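Long-range contacts in 3',5'-nucleoside bisphosphate phosphatase (Chromobacterium violaceum, PDB 2YB1), which hydrolyses nucleoside 3',5'-bisphosphates to nucleoside 5'-phosphates and orthophosphate, using three manganese ions per subunit: residues 3-8 with 245-250; 10-15 with 36-41; 62-67 with 75-80; 189-194 with 216-221. All blocks are in the same frame, centred on the assembly; numbering follows the deposited sequence.

Interaction 1: 3-8 with 245-250; sequences NIDLHF and SGSDFH. With MN (manganese (II) ion), chain C; MN (manganese (II) ion), chain B; AMP (adenosine monophosphate), chain E.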
# COMPACT_ATOMS: atom_id res chain seq x y z
N ASN A 3 17.87 0.56 -6.54
CA ASN A 3 17.81 -0.74 -5.85
C ASN A 3 17.04 -0.69 -4.53
O ASN A 3 17.38 -1.40 -3.58
CB ASN A 3 19.15 -1.48 -5.76
CG ASN A 3 20.22 -0.67 -5.08
OD1 ASN A 3 20.01 0.48 -4.71
ND2 ASN A 3 21.39 -1.27 -4.90
N ILE A 4 16.16 0.30 -4.42
CA ILE A 4 15.34 0.54 -3.24
C ILE A 4 13.87 0.26 -3.56
O ILE A 4 13.38 0.61 -4.64
CB ILE A 4 15.45 2.02 -2.82
CG1 ILE A 4 16.92 2.44 -2.66
CG2 ILE A 4 14.67 2.29 -1.53
CD1 ILE A 4 17.54 1.95 -1.40
N ASP A 5 13.15 -0.44 -2.69
CA ASP A 5 11.72 -0.57 -2.90
C ASP A 5 10.98 -0.45 -1.57
O ASP A 5 11.06 -1.35 -0.72
CB ASP A 5 11.44 -1.92 -3.57
CG ASP A 5 10.00 -2.07 -4.02
OD1 ASP A 5 9.18 -1.17 -3.71
OD2 ASP A 5 9.69 -3.08 -4.69
N LEU A 6 10.25 0.65 -1.41
CA LEU A 6 9.51 0.97 -0.19
C LEU A 6 7.99 0.73 -0.22
O LEU A 6 7.27 1.34 0.58
CB LEU A 6 9.86 2.36 0.35
CG LEU A 6 11.37 2.60 0.44
CD1 LEU A 6 11.70 3.98 1.00
CD2 LEU A 6 12.07 1.49 1.25
N HIS A 7 7.49 0.04 -1.25
CA HIS A 7 6.07 -0.31 -1.29
C HIS A 7 5.80 -1.67 -1.96
O HIS A 7 6.04 -1.80 -3.15
CB HIS A 7 5.34 0.81 -2.03
CG HIS A 7 3.84 0.74 -1.95
ND1 HIS A 7 3.06 1.88 -1.91
CD2 HIS A 7 2.99 -0.31 -1.92
CE1 HIS A 7 1.78 1.52 -1.86
NE2 HIS A 7 1.72 0.20 -1.86
N PHE A 8 5.26 -2.63 -1.23
CA PHE A 8 4.81 -3.90 -1.83
C PHE A 8 3.99 -4.70 -0.83
O PHE A 8 3.94 -4.35 0.36
CB PHE A 8 6.00 -4.74 -2.40
CG PHE A 8 7.14 -4.97 -1.42
CD1 PHE A 8 7.13 -6.09 -0.58
CD2 PHE A 8 8.24 -4.12 -1.39
CE1 PHE A 8 8.19 -6.31 0.33
CE2 PHE A 8 9.30 -4.34 -0.50
CZ PHE A 8 9.28 -5.45 0.36
N SER A 245 9.82 5.82 -3.00
CA SER A 245 9.79 4.99 -4.20
C SER A 245 9.27 3.59 -3.83
O SER A 245 9.73 2.99 -2.85
CB SER A 245 11.20 4.90 -4.78
OG SER A 245 11.81 6.19 -4.87
N GLY A 246 8.32 3.07 -4.59
CA GLY A 246 7.96 1.67 -4.40
C GLY A 246 7.26 1.08 -5.61
O GLY A 246 6.55 1.77 -6.33
N SER A 247 7.43 -0.23 -5.79
CA SER A 247 6.91 -0.92 -6.97
C SER A 247 5.41 -1.14 -6.85
O SER A 247 4.71 -1.25 -7.86
CB SER A 247 7.61 -2.28 -7.10
OG SER A 247 7.31 -3.10 -5.97
N ASP A 248 4.92 -1.21 -5.62
CA ASP A 248 3.54 -1.60 -5.36
C ASP A 248 3.27 -3.00 -5.90
O ASP A 248 2.16 -3.31 -6.33
CB ASP A 248 2.55 -0.60 -5.96
CG ASP A 248 1.15 -0.76 -5.39
OD1 ASP A 248 0.99 -1.37 -4.30
OD2 ASP A 248 0.19 -0.30 -6.05
N PHE A 249 4.30 -3.85 -5.84
CA PHE A 249 4.17 -5.24 -6.28
C PHE A 249 3.11 -6.02 -5.49
O PHE A 249 3.05 -5.92 -4.26
CB PHE A 249 5.54 -5.94 -6.17
CG PHE A 249 5.51 -7.40 -6.53
CD1 PHE A 249 5.24 -8.36 -5.55
CD2 PHE A 249 5.72 -7.80 -7.84
CE1 PHE A 249 5.20 -9.70 -5.88
CE2 PHE A 249 5.69 -9.13 -8.17
CZ PHE A 249 5.43 -10.09 -7.19
N HIS A 250 2.28 -6.78 -6.21
CA HIS A 250 1.27 -7.68 -5.63
C HIS A 250 1.55 -9.12 -6.04
O HIS A 250 1.57 -10.02 -5.22
CB HIS A 250 -0.16 -7.32 -6.04
CG HIS A 250 -0.70 -6.11 -5.35
ND1 HIS A 250 -0.23 -4.84 -5.60
CD2 HIS A 250 -1.68 -5.98 -4.43
CE1 HIS A 250 -0.90 -3.97 -4.86
NE2 HIS A 250 -1.79 -4.64 -4.15
MN MN C . -0.17 -0.85 -2.21
MN MN B . -3.42 -3.66 -2.88
P AMP E . -10.12 -2.68 -1.00
O1P AMP E . -11.01 -1.58 -1.55
O2P AMP E . -9.16 -2.05 -0.01
O3P AMP E . -10.96 -3.85 -0.55
O5' AMP E . -9.31 -3.09 -2.32
C5' AMP E . -8.44 -2.17 -2.95
C4' AMP E . -7.34 -2.87 -3.69
O4' AMP E . -7.83 -3.32 -4.98
C3' AMP E . -6.13 -2.01 -4.04
O3' AMP E . -5.21 -1.91 -2.97
C2' AMP E . -5.55 -2.70 -5.27
O2' AMP E . -4.72 -3.79 -4.89
C1' AMP E . -6.80 -3.26 -5.95
N9 AMP E . -7.25 -2.41 -7.06
C8 AMP E . -8.05 -1.33 -6.97
N7 AMP E . -8.25 -0.78 -8.20
C5 AMP E . -7.55 -1.51 -9.09
C6 AMP E . -7.31 -1.48 -10.56
N6 AMP E . -7.88 -0.53 -11.33
N1 AMP E . -6.52 -2.44 -11.08
C2 AMP E . -5.94 -3.40 -10.33
N3 AMP E . -6.11 -3.48 -8.99
C4 AMP E . -6.89 -2.58 -8.34

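Interaction 2: 10-15 with 36-41; sequences SRTSDG and LTDHDC. With MN (manganese (II) ion), chain B; AMP (adenosine monophosphate), chain E.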
# COMPACT_ATOMS: atom_id res chain seq x y z
N SER A 10 2.07 -8.67 0.55
CA SER A 10 2.26 -10.10 0.78
C SER A 10 0.88 -10.69 1.03
O SER A 10 -0.11 -9.96 1.04
CB SER A 10 3.14 -10.33 2.00
OG SER A 10 2.43 -10.06 3.20
N ARG A 11 0.83 -12.01 1.25
CA ARG A 11 -0.44 -12.68 1.54
C ARG A 11 -1.06 -12.21 2.85
O ARG A 11 -2.23 -12.52 3.14
CB ARG A 11 -0.27 -14.21 1.52
CG ARG A 11 0.10 -14.76 0.15
CD ARG A 11 0.14 -16.29 0.15
NE ARG A 11 -1.21 -16.84 0.09
CZ ARG A 11 -1.91 -16.96 -1.04
NH1 ARG A 11 -1.37 -16.59 -2.21
NH2 ARG A 11 -3.14 -17.46 -1.01
N THR A 12 -0.30 -11.46 3.65
CA THR A 12 -0.89 -10.84 4.84
C THR A 12 -2.07 -9.94 4.44
O THR A 12 -3.08 -9.89 5.15
CB THR A 12 0.13 -10.01 5.66
OG1 THR A 12 1.17 -10.86 6.14
CG2 THR A 12 -0.56 -9.35 6.88
N SER A 13 -1.96 -9.22 3.32
CA SER A 13 -3.17 -8.58 2.85
C SER A 13 -3.61 -9.02 1.46
O SER A 13 -4.26 -10.07 1.32
CB SER A 13 -3.02 -7.05 2.89
OG SER A 13 -1.94 -6.59 2.07
N ASP A 14 -3.21 -8.28 0.42
CA ASP A 14 -3.59 -8.63 -0.95
C ASP A 14 -2.50 -9.11 -1.93
O ASP A 14 -2.75 -9.22 -3.13
CB ASP A 14 -4.56 -7.62 -1.58
CG ASP A 14 -3.90 -6.31 -1.90
OD1 ASP A 14 -2.75 -6.11 -1.46
OD2 ASP A 14 -4.54 -5.49 -2.57
N GLY A 15 -1.28 -9.30 -1.44
CA GLY A 15 -0.22 -9.83 -2.28
C GLY A 15 -0.38 -11.34 -2.47
O GLY A 15 -0.98 -12.02 -1.63
N LEU A 36 8.06 -3.71 3.54
CA LEU A 36 6.79 -4.38 3.27
C LEU A 36 5.66 -3.49 3.78
O LEU A 36 5.69 -3.03 4.93
CB LEU A 36 6.74 -5.76 3.95
CG LEU A 36 5.42 -6.55 3.88
CD1 LEU A 36 5.01 -6.82 2.44
CD2 LEU A 36 5.50 -7.86 4.68
N THR A 37 4.71 -3.14 2.91
CA THR A 37 3.61 -2.30 3.37
C THR A 37 2.29 -2.94 3.01
O THR A 37 1.65 -2.56 2.02
CB THR A 37 3.72 -0.94 2.64
OG1 THR A 37 3.71 -1.15 1.22
CG2 THR A 37 5.04 -0.27 2.96
N ASP A 38 1.79 -3.78 3.90
CA ASP A 38 0.52 -4.45 3.68
C ASP A 38 -0.61 -3.51 4.07
O ASP A 38 -0.41 -2.62 4.91
CB ASP A 38 0.44 -5.77 4.45
CG ASP A 38 1.10 -6.91 3.69
OD1 ASP A 38 0.69 -7.16 2.54
OD2 ASP A 38 2.02 -7.54 4.24
N HIS A 39 -1.77 -3.71 3.45
CA HIS A 39 -2.95 -2.88 3.74
C HIS A 39 -3.43 -3.08 5.17
O HIS A 39 -3.70 -4.20 5.58
CB HIS A 39 -4.10 -3.27 2.82
CG HIS A 39 -3.87 -2.96 1.38
ND1 HIS A 39 -3.91 -1.67 0.88
CD2 HIS A 39 -3.63 -3.77 0.32
CE1 HIS A 39 -3.71 -1.70 -0.42
NE2 HIS A 39 -3.53 -2.96 -0.79
N ASP A 40 -3.51 -1.98 5.91
CA ASP A 40 -4.24 -1.92 7.18
C ASP A 40 -3.85 -3.01 8.17
O ASP A 40 -4.65 -3.41 9.03
CB ASP A 40 -5.75 -1.94 6.90
CG ASP A 40 -6.17 -0.80 5.98
OD1 ASP A 40 -5.58 0.28 6.11
OD2 ASP A 40 -7.06 -0.99 5.12
N CYS A 41 -2.62 -3.49 8.02
CA CYS A 41 -2.16 -4.65 8.78
C CYS A 41 -0.63 -4.67 8.86
O CYS A 41 0.04 -4.32 7.90
CB CYS A 41 -2.65 -5.92 8.08
SG CYS A 41 -2.38 -7.42 9.04
MN MN B . -3.42 -3.66 -2.88
P AMP E . -10.12 -2.68 -1.00
O1P AMP E . -11.01 -1.58 -1.55
O2P AMP E . -9.16 -2.05 -0.01
O3P AMP E . -10.96 -3.85 -0.55
O5' AMP E . -9.31 -3.09 -2.32
C5' AMP E . -8.44 -2.17 -2.95
C4' AMP E . -7.34 -2.87 -3.69
O4' AMP E . -7.83 -3.32 -4.98
C3' AMP E . -6.13 -2.01 -4.04
O3' AMP E . -5.21 -1.91 -2.97
C2' AMP E . -5.55 -2.70 -5.27
O2' AMP E . -4.72 -3.79 -4.89
C1' AMP E . -6.80 -3.26 -5.95
N9 AMP E . -7.25 -2.41 -7.06
C8 AMP E . -8.05 -1.33 -6.97
N7 AMP E . -8.25 -0.78 -8.20
C5 AMP E . -7.55 -1.51 -9.09
C6 AMP E . -7.31 -1.48 -10.56
N6 AMP E . -7.88 -0.53 -11.33
N1 AMP E . -6.52 -2.44 -11.08
C2 AMP E . -5.94 -3.40 -10.33
N3 AMP E . -6.11 -3.48 -8.99
C4 AMP E . -6.89 -2.58 -8.34

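Interaction 3: 62-67 with 75-80; sequences GVEVSV and HIVGLG. With MN (manganese (II) ion), chain D; MN (manganese (II) ion), chain C.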
# COMPACT_ATOMS: atom_id res chain seq x y z
N GLY A 62 6.75 -1.35 7.58
CA GLY A 62 5.88 -0.49 6.80
C GLY A 62 4.43 -0.93 6.89
O GLY A 62 4.12 -1.98 7.44
N VAL A 63 3.53 -0.07 6.41
CA VAL A 63 2.12 -0.39 6.34
C VAL A 63 1.47 0.53 5.30
O VAL A 63 2.00 1.60 5.01
CB VAL A 63 1.45 -0.17 7.71
CG1 VAL A 63 1.42 1.31 8.04
CG2 VAL A 63 0.02 -0.78 7.74
N GLU A 64 0.33 0.12 4.74
CA GLU A 64 -0.44 1.00 3.88
C GLU A 64 -1.86 1.19 4.44
O GLU A 64 -2.66 0.25 4.47
CB GLU A 64 -0.50 0.46 2.44
CG GLU A 64 -1.24 1.43 1.52
CD GLU A 64 -1.20 1.03 0.08
OE1 GLU A 64 -0.99 -0.16 -0.21
OE2 GLU A 64 -1.35 1.93 -0.77
N VAL A 65 -2.17 2.41 4.86
CA VAL A 65 -3.42 2.69 5.58
C VAL A 65 -4.50 3.28 4.68
O VAL A 65 -4.26 4.26 3.99
CB VAL A 65 -3.19 3.70 6.73
CG1 VAL A 65 -4.49 3.86 7.57
CG2 VAL A 65 -1.99 3.26 7.59
N SER A 66 -5.68 2.65 4.71
CA SER A 66 -6.84 3.09 3.93
C SER A 66 -7.49 4.30 4.59
O SER A 66 -7.77 4.28 5.79
CB SER A 66 -7.87 1.96 3.84
OG SER A 66 -7.31 0.76 3.34
N VAL A 67 -7.73 5.33 3.79
CA VAL A 67 -8.24 6.61 4.27
C VAL A 67 -9.40 7.08 3.39
O VAL A 67 -9.35 6.96 2.16
CB VAL A 67 -7.11 7.70 4.28
CG1 VAL A 67 -7.68 9.13 4.43
CG2 VAL A 67 -6.11 7.41 5.39
N HIS A 75 -4.58 6.33 0.01
CA HIS A 75 -3.76 5.40 0.78
C HIS A 75 -2.53 6.09 1.34
O HIS A 75 -1.80 6.75 0.60
CB HIS A 75 -3.37 4.20 -0.08
CG HIS A 75 -4.50 3.26 -0.36
ND1 HIS A 75 -4.43 2.26 -1.31
CD2 HIS A 75 -5.73 3.15 0.20
CE1 HIS A 75 -5.56 1.58 -1.32
NE2 HIS A 75 -6.37 2.10 -0.41
N ILE A 76 -2.33 5.96 2.64
CA ILE A 76 -1.18 6.58 3.32
C ILE A 76 -0.26 5.49 3.84
O ILE A 76 -0.64 4.70 4.71
CB ILE A 76 -1.63 7.49 4.51
CG1 ILE A 76 -2.62 8.56 4.04
CG2 ILE A 76 -0.41 8.10 5.21
CD1 ILE A 76 -2.06 9.50 2.96
N VAL A 77 0.95 5.43 3.28
CA VAL A 77 1.97 4.49 3.73
C VAL A 77 2.66 5.00 5.00
O VAL A 77 2.92 6.20 5.12
CB VAL A 77 3.02 4.28 2.62
CG1 VAL A 77 4.34 3.75 3.19
CG2 VAL A 77 2.48 3.34 1.53
N GLY A 78 2.87 4.14 5.99
CA GLY A 78 3.84 4.45 7.03
C GLY A 78 5.16 3.70 6.87
O GLY A 78 5.15 2.49 6.59
N LEU A 79 6.28 4.36 7.20
CA LEU A 79 7.59 3.71 7.08
C LEU A 79 8.41 3.97 8.34
O LEU A 79 8.44 5.10 8.84
CB LEU A 79 8.35 4.23 5.86
CG LEU A 79 7.77 3.98 4.46
CD1 LEU A 79 8.57 4.77 3.42
CD2 LEU A 79 7.75 2.48 4.12
N GLY A 80 9.10 2.93 8.82
CA GLY A 80 9.87 3.06 10.05
C GLY A 80 8.99 3.04 11.30
O GLY A 80 9.39 3.52 12.36
MN MN D . -2.59 1.83 -2.48
MN MN C . -0.17 -0.85 -2.21
O HOH W 1 -8.39 0.52 0.62

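Interaction 4: 189-194 with 216-221; sequences IAHPGR and GIEVAS. With MN (manganese (II) ion), chain D; PO4 (phosphate ion), chain F.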
# COMPACT_ATOMS: atom_id res chain seq x y z
N ILE A 189 2.06 9.87 1.28
CA ILE A 189 0.92 9.75 0.38
C ILE A 189 1.31 8.78 -0.73
O ILE A 189 2.28 9.01 -1.47
CB ILE A 189 0.54 11.10 -0.25
CG1 ILE A 189 -0.01 12.05 0.82
CG2 ILE A 189 -0.47 10.89 -1.38
CD1 ILE A 189 -0.15 13.49 0.34
N ALA A 190 0.55 7.69 -0.85
CA ALA A 190 0.91 6.63 -1.79
C ALA A 190 0.34 6.92 -3.18
O ALA A 190 -0.73 7.51 -3.31
CB ALA A 190 0.41 5.28 -1.28
N HIS A 191 1.11 6.55 -4.21
CA HIS A 191 0.66 6.57 -5.60
C HIS A 191 -0.35 7.68 -5.93
O HIS A 191 -1.47 7.41 -6.37
CB HIS A 191 0.14 5.18 -6.03
CG HIS A 191 -0.94 4.63 -5.15
ND1 HIS A 191 -2.15 5.27 -4.98
CD2 HIS A 191 -0.99 3.50 -4.41
CE1 HIS A 191 -2.90 4.55 -4.16
NE2 HIS A 191 -2.22 3.48 -3.80
N PRO A 192 0.07 8.94 -5.75
CA PRO A 192 -0.82 10.09 -5.94
C PRO A 192 -1.38 10.22 -7.37
O PRO A 192 -2.45 10.79 -7.56
CB PRO A 192 0.06 11.29 -5.56
CG PRO A 192 1.48 10.81 -5.76
CD PRO A 192 1.43 9.35 -5.35
N GLY A 193 -0.68 9.66 -8.35
CA GLY A 193 -1.13 9.73 -9.73
C GLY A 193 -2.38 8.92 -10.02
O GLY A 193 -3.00 9.09 -11.08
N ARG A 194 -2.76 8.05 -9.09
CA ARG A 194 -3.96 7.22 -9.25
C ARG A 194 -5.23 7.95 -8.83
O ARG A 194 -6.33 7.52 -9.16
CB ARG A 194 -3.85 5.92 -8.44
CG ARG A 194 -2.77 4.96 -8.90
CD ARG A 194 -3.35 3.57 -9.16
NE ARG A 194 -4.24 3.08 -8.09
CZ ARG A 194 -3.95 2.07 -7.27
NH1 ARG A 194 -2.78 1.43 -7.37
NH2 ARG A 194 -4.82 1.69 -6.34
N GLY A 216 5.86 12.84 3.55
CA GLY A 216 6.36 12.19 2.35
C GLY A 216 5.30 11.91 1.31
O GLY A 216 4.10 11.94 1.58
N ILE A 217 5.76 11.68 0.08
CA ILE A 217 4.89 11.38 -1.03
C ILE A 217 5.63 10.45 -1.99
O ILE A 217 6.84 10.61 -2.23
CB ILE A 217 4.41 12.68 -1.75
CG1 ILE A 217 3.43 12.36 -2.89
CG2 ILE A 217 5.62 13.51 -2.24
CD1 ILE A 217 2.69 13.56 -3.44
N GLU A 218 4.92 9.48 -2.54
CA GLU A 218 5.53 8.60 -3.53
C GLU A 218 5.70 9.35 -4.84
O GLU A 218 4.76 9.91 -5.39
CB GLU A 218 4.71 7.32 -3.72
CG GLU A 218 4.85 6.38 -2.54
CD GLU A 218 4.08 5.08 -2.69
OE1 GLU A 218 3.26 4.96 -3.63
OE2 GLU A 218 4.31 4.19 -1.86
N VAL A 219 6.93 9.37 -5.32
CA VAL A 219 7.29 9.96 -6.60
C VAL A 219 7.54 8.83 -7.60
O VAL A 219 6.94 8.80 -8.67
CB VAL A 219 8.49 10.91 -6.47
CG1 VAL A 219 8.96 11.36 -7.86
CG2 VAL A 219 8.09 12.10 -5.62
N ALA A 220 8.47 7.94 -7.27
CA ALA A 220 8.65 6.76 -8.09
C ALA A 220 7.67 5.70 -7.59
O ALA A 220 7.66 5.35 -6.42
CB ALA A 220 10.08 6.27 -8.02
N SER A 221 6.79 5.24 -8.48
CA SER A 221 5.78 4.25 -8.10
C SER A 221 5.44 3.38 -9.30
O SER A 221 5.39 3.85 -10.44
CB SER A 221 4.54 4.96 -7.55
OG SER A 221 3.40 4.13 -7.57
MN MN D . -2.59 1.83 -2.48
P PO4 F . -2.46 -0.49 -3.90
O1 PO4 F . -2.43 -0.65 -5.41
O2 PO4 F . -2.26 -1.83 -3.25
O3 PO4 F . -1.33 0.42 -3.44
O4 PO4 F . -3.79 0.12 -3.51

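Interaction 1: 3-8 with 245-250
Asp5 grips Ser247 with both carboxylate oxygens. Ser247 OG donates to the syn side of Asp5 OD2 at 2.7 Å, while Ser247 N reaches Asp5 OD1 at 2.9 Å from above the carboxylate plane. His7 N meets the same OD1 from the opposite face, closing an Asx turn, and these bonds fix the rotation of the carboxylate. Ser247 OG also accepts from Phe249 N, forming an ST turn.

Backbone bonds flank this pair: Leu6 N to Ser245 O and Asp248 N to His7 O, each 2.8 Å.

Metal coordination joins His7 and Asp248. Their side chains run side by side, both with CG anti to the backbone N (chi1 -169° and -164°), and bring NE2 and OD1 to one manganese ion, with His7 NE2 2.2 Å from the metal. Asp248 CB lies over a face of the His7 ring, 4.3 Å from its centroid, and His7 ND1 is hydrogen-bonded to Glu218. His250 NE2 binds a second manganese, which holds the AMP ribose hydroxyls.

Phe8 CB and Phe249 CB pack together at 4.0 Å. Both phenylalanines lean on helix 19-27, Leu6 and Ser245 touch Trp273 of helix 272-275, and strand 33-36 lies alongside Ile4.

Interaction 2: 10-15 with 36-41
Asp38 reaches from the loop after strand 33-36 to the loop that carries Ser10 and Ser13, in the manganese-binding centre of the TIM-barrel-like PHP domain. Its CG stands beside the backbone N, anti to the carbonyl carbon (chi1 -84°), which directs the carboxylate at the 10-15 loop. CB lies 3.5 Å from Ser13 OG. CG sits between the hydroxyls of Ser10 and Ser13. OD1 accepts two firm bonds: Ser10 N approaches on the syn side at 2.9 Å, nearly straight at 164°, and Ser13 OG approaches on the anti side at 2.7 Å. OD2 takes Ser10 OG at 2.8 Å and rests against Thr12 CB, whose side chain crosses that of Asp38 at about a right angle.

The serines pass this grip on. Ser10 OG accepts from Thr12 N in an ST turn, and Ser13 OG, while donating to Asp38, accepts from His39 N at 3.2 Å. The second-shell carboxylate thereby ties together the two loops that present Asp14 and His39 to one manganese ion. That ion is also held by His250 and by O2' and O3' of AMP, and Asp14 OD2 has a further hydrogen bond from Thr135. Carboxylate and imidazole planes stand 78° apart, with Asp14 OD1 at the ring edge of His39, 3.1 Å from CD2.

Interaction 3: 62-67 with 75-80
Val63 and Val65 pair with Gly78 and Ile76 in the antiparallel hairpin of strands 59-69 and 72-79, and here the backbones are closely bonded. Four backbone bonds span the contact; Val65 N to Ile76 O (2.8 Å) and Ile76 N to Val65 O (2.9 Å) are the straighter pair. Between the bonded rungs, Val77 CA comes within 3.2 Å of Val63 O. On the face of Val63, Val65 and Ile76, helices 86-96 and 173-182 cover the valines, and Ile76 leans on the latter helix.

Toward Ser66 and Val67 the side chains meet more loosely. Val67 CG2 touches Ile76 CG1 at 3.9 Å, and Ser66 OG and His75 NE2 do not bond directly. A water bridges them, donating to Ser66 OG and accepting from His75 NE2 at 2.8 Å; Ser66 OG has its strongest partner in Asp40.

Glu64, on the same face as His75, runs out extended with CG anti to the backbone N (chi1 -177°). The planes of its carboxylate and of the His75 ring stand 75° apart. OE2 and His75 ND1 share one manganese, at 2.1 Å from OE2, while OE1 binds a second manganese. Glu64 is therefore a bridging carboxylate that couples two metals, and His75 uses ND1 for one of these ions and donates its NE2 N-H to the bridging water.

Interaction 4: 189-194 with 216-221
The imidazole of His191 and the carboxylate of Glu218 are flat groups that meet where strand 186-189 has run out into a loop, beside the neighbouring strand 216-221. Over one face of the His191 ring lies Ala190 CB, offset toward the rim. The opposite face carries the guanidinium of Arg194, with CZ 4.1 Å above the ring and over its centre. At the imidazole edge, near its plane, sits phosphate O3, and phosphate O1 lies in the plane of the guanidinium at its edge, taking a straight bond from Arg194 NH1 (2.9 Å, 170°). The bend of the Arg194 chain at chi2 and chi3 folds it back over the histidine.

Glu218, extended beyond CG, sends OE1 to His191 N at 2.7 Å, the donor standing 41° out of the carboxylate plane. OE2 serves His7 ND1, so one second-shell carboxylate holds two metal-binding histidines: one by its backbone, the other by its ring. Strand pairing sets the base, with Ile189 N to Gly216 O and Glu218 N to Ile189 O both at 2.9 Å in parallel register.

Pro192 covers the strand end. Its CG meets Ile217 CD1 at 3.8 Å, and its CD lies 3.4 Å from Glu218 O, a buried carbonyl with no hydrogen-bond partner in the model.

His191 NE2 binds its manganese at 2.1 Å, sharing it with Glu64, His75 and two phosphate oxygens. Ligands carried at the C-terminal ends of parallel strands, as here after strand 186-189, are characteristic of the TIM-barrel-like PHP domain and its trinuclear metal site.

Overall arrangement
Three manganese ions tie the four contacts into one active site. Interactions 1 and 2 share the ion that holds the AMP ribose, interactions 1 and 3 the ion bound by His7, and interactions 3 and 4 the ion bound by His191; oxygens of the phosphate reach all three ions. Direct bonds reinforce this. The His7-Glu218 pair links interactions 1 and 4, Asp40 OD2 is 2.5 Å from Ser66 OG between 2 and 3, and His75 O is 2.9 Å from Ala190 N between 3 and 4. Interactions 2 and 4, with centres about 18 Å apart, do not touch. AMP and phosphate occupy the metal centre, consistent with the products of 3'-phosphate hydrolysis, although the phosphate probably comes from the crystallisation medium.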